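Putative uncharacterized protein PH0242 (Pyrococcus horikoshii, PDB 3VU1) is an archaeal oligosaccharyltransferase of the AglB type, represented here by its C-terminal globular domain, a strand-rich structure with a bound calcium ion. Local coordinates at residues R338-Q343 against E480-E485. Numbering follows the deposited sequence.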
loop_
_atom_site.group_PDB
_atom_site.type_symbol
_atom_site.label_atom_id
_atom_site.label_comp_id
_atom_site.label_asym_id
_atom_site.label_seq_id
_atom_site.Cartn_x
_atom_site.Cartn_y
_atom_site.Cartn_z
ATOM N N ARG A 338 6.235 -20.215 -6.962
ATOM C CA ARG A 338 5.355 -19.085 -6.746
ATOM C C ARG A 338 4.063 -19.547 -6.075
ATOM O O ARG A 338 3.312 -20.360 -6.618
ATOM C CB ARG A 338 5.072 -18.354 -8.072
ATOM C CG ARG A 338 4.398 -17.001 -7.920
ATOM C CD ARG A 338 4.007 -16.457 -9.273
ATOM N NE ARG A 338 5.149 -15.838 -9.913
ATOM C CZ ARG A 338 5.268 -15.647 -11.219
ATOM N NH1 ARG A 338 4.299 -16.048 -12.044
ATOM N NH2 ARG A 338 6.369 -15.070 -11.696
ATOM N N PHE A 339 3.823 -19.015 -4.889
ATOM C CA PHE A 339 2.579 -19.239 -4.180
ATOM C C PHE A 339 1.469 -18.299 -4.688
ATOM O O PHE A 339 1.638 -17.079 -4.732
ATOM C CB PHE A 339 2.827 -19.104 -2.676
ATOM C CG PHE A 339 3.725 -20.183 -2.125
ATOM C CD1 PHE A 339 5.079 -20.237 -2.473
ATOM C CD2 PHE A 339 3.220 -21.166 -1.285
ATOM C CE1 PHE A 339 5.910 -21.231 -1.982
ATOM C CE2 PHE A 339 4.050 -22.171 -0.796
ATOM C CZ PHE A 339 5.392 -22.200 -1.142
ATOM N N ILE A 340 0.360 -18.894 -5.114
ATOM C CA ILE A 340 -0.795 -18.163 -5.637
ATOM C C ILE A 340 -2.050 -18.294 -4.769
ATOM O O ILE A 340 -2.423 -19.392 -4.360
ATOM C CB ILE A 340 -1.119 -18.592 -7.094
ATOM C CG1 ILE A 340 -0.424 -17.673 -8.099
ATOM C CG2 ILE A 340 -2.593 -18.430 -7.393
ATOM C CD1 ILE A 340 1.068 -17.723 -8.015
ATOM N N LEU A 341 -2.693 -17.170 -4.491
ATOM C CA LEU A 341 -4.036 -17.208 -3.955
ATOM C C LEU A 341 -4.975 -16.868 -5.102
ATOM O O LEU A 341 -4.817 -15.840 -5.753
ATOM C CB LEU A 341 -4.195 -16.224 -2.792
ATOM C CG LEU A 341 -5.548 -16.307 -2.048
ATOM C CD1 LEU A 341 -5.360 -16.074 -0.566
ATOM C CD2 LEU A 341 -6.634 -15.361 -2.592
ATOM N N ALA A 342 -5.928 -17.742 -5.394
ATOM C CA ALA A 342 -6.954 -17.394 -6.387
ATOM C C ALA A 342 -8.313 -17.208 -5.694
ATOM O O ALA A 342 -8.715 -18.024 -4.852
ATOM C CB ALA A 342 -7.024 -18.386 -7.528
ATOM N N GLN A 343 -8.956 -16.084 -6.018
ATOM C CA GLN A 343 -10.284 -15.735 -5.545
ATOM C C GLN A 343 -10.911 -14.670 -6.491
ATOM O O GLN A 343 -10.322 -14.277 -7.514
ATOM C CB GLN A 343 -10.253 -15.298 -4.069
ATOM C CG GLN A 343 -9.813 -13.870 -3.827
ATOM C CD GLN A 343 -9.963 -13.448 -2.390
ATOM O OE1 GLN A 343 -9.852 -14.264 -1.495
ATOM N NE2 GLN A 343 -10.193 -12.164 -2.159
ATOM N N GLU A 480 -5.759 -14.518 -10.016
ATOM C CA GLU A 480 -4.560 -15.040 -9.361
ATOM C C GLU A 480 -3.756 -13.938 -8.684
ATOM O O GLU A 480 -3.484 -12.920 -9.275
ATOM C CB GLU A 480 -3.662 -15.708 -10.376
ATOM C CG GLU A 480 -4.260 -16.946 -11.007
ATOM C CD GLU A 480 -3.566 -17.258 -12.318
ATOM O OE1 GLU A 480 -3.436 -16.317 -13.143
ATOM O OE2 GLU A 480 -3.140 -18.424 -12.525
ATOM N N TYR A 481 -3.367 -14.158 -7.443
ATOM C CA TYR A 481 -2.561 -13.228 -6.694
ATOM C C TYR A 481 -1.236 -13.873 -6.354
ATOM O O TYR A 481 -1.192 -15.059 -6.009
ATOM C CB TYR A 481 -3.284 -12.883 -5.418
ATOM C CG TYR A 481 -4.595 -12.137 -5.662
ATOM C CD1 TYR A 481 -5.831 -12.811 -5.680
ATOM C CD2 TYR A 481 -4.595 -10.750 -5.860
ATOM C CE1 TYR A 481 -7.016 -12.111 -5.877
ATOM C CE2 TYR A 481 -5.758 -10.055 -6.078
ATOM C CZ TYR A 481 -6.968 -10.723 -6.079
ATOM O OH TYR A 481 -8.107 -9.991 -6.300
ATOM N N THR A 482 -0.148 -13.112 -6.478
ATOM C CA THR A 482 1.165 -13.609 -6.106
ATOM C C THR A 482 1.387 -13.353 -4.632
ATOM O O THR A 482 1.378 -12.182 -4.199
ATOM C CB THR A 482 2.270 -12.940 -6.910
ATOM O OG1 THR A 482 2.272 -13.497 -8.229
ATOM C CG2 THR A 482 3.637 -13.207 -6.279
ATOM N N MET A 483 1.589 -14.427 -3.861
ATOM C CA MET A 483 1.770 -14.259 -2.429
ATOM C C MET A 483 3.230 -14.121 -2.051
ATOM O O MET A 483 3.572 -13.370 -1.151
ATOM C CB MET A 483 1.104 -15.378 -1.625
ATOM C CG MET A 483 -0.314 -15.740 -2.028
ATOM S SD MET A 483 -1.093 -16.864 -0.824
ATOM C CE MET A 483 -1.387 -15.731 0.538
ATOM N N ILE A 484 4.080 -14.884 -2.726
ATOM C CA ILE A 484 5.534 -14.928 -2.460
ATOM C C ILE A 484 6.158 -15.795 -3.545
ATOM O O ILE A 484 5.493 -16.674 -4.098
ATOM C CB ILE A 484 5.884 -15.496 -1.050
ATOM C CG1 ILE A 484 7.353 -15.179 -0.667
ATOM C CG2 ILE A 484 5.546 -16.994 -0.983
ATOM C CD1 ILE A 484 7.736 -15.343 0.801
ATOM N N GLU A 485 7.416 -15.498 -3.864
ATOM C CA GLU A 485 8.267 -16.346 -4.711
ATOM C C GLU A 485 9.446 -16.882 -3.900
ATOM O O GLU A 485 10.175 -16.125 -3.246
ATOM C CB GLU A 485 8.774 -15.577 -5.911
ATOM C CG GLU A 485 7.647 -15.105 -6.795
ATOM C CD GLU A 485 8.128 -14.563 -8.133
ATOM O OE1 GLU A 485 9.090 -13.756 -8.138
ATOM O OE2 GLU A 485 7.532 -14.946 -9.172
HETATM O O HOH W 1 -9.979 -10.076 -4.281
#
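Strands 338-343 and 480-485 run antiparallel, with Leu-341 and Tyr-481 as a hydrogen-bonded pair in which Tyr-481 N reaches Leu-341 O at 2.8 Å and Leu-341 N returns to Tyr-481 O at 3.0 Å. Further along, Phe-339 faces two residues, accepting from Met-483 N at its O (2.8 Å) and donating from its N to Ile-484 O (3.0 Å). This is a classic beta bulge, and the backbone of Met-483, near helical at phi -92° and psi -38°, supplies the extra residue. Ile-484 shares the face of Phe-339, where its CG2 packs on ring atom CD1 of Phe-339 at 3.6 Å, while Met-483 points toward strand 338-343 and extends as far as SD, 3.7 Å from Leu-341 CB, before bending to turn CE toward Leu-341 CD1. Strand 338-343 runs between 480-485 and strand 293-301 in the antiparallel sheet that carries part of the Peripheral 1 domain, and Ile-255 and Phe-253 of strand 253-262 cover this apolar face. At its end Gln-343 CG meets Tyr-481 CE1, and one water links Gln-343 NE2 to Tyr-481 OH, which also bonds Glu-80; the same amide is held by the backbones of Lys-291 (to OE1) and Asp-289 (from NE2). On the other face Arg-338 and Glu-485 lie alongside each other. A bend at chi3 (-81°) turns the guanidinium side-on, so NE (2.7 Å) and NH2 (2.8 Å) of Arg-338 both grip Glu-485 OE2 in a nearly coplanar salt bridge.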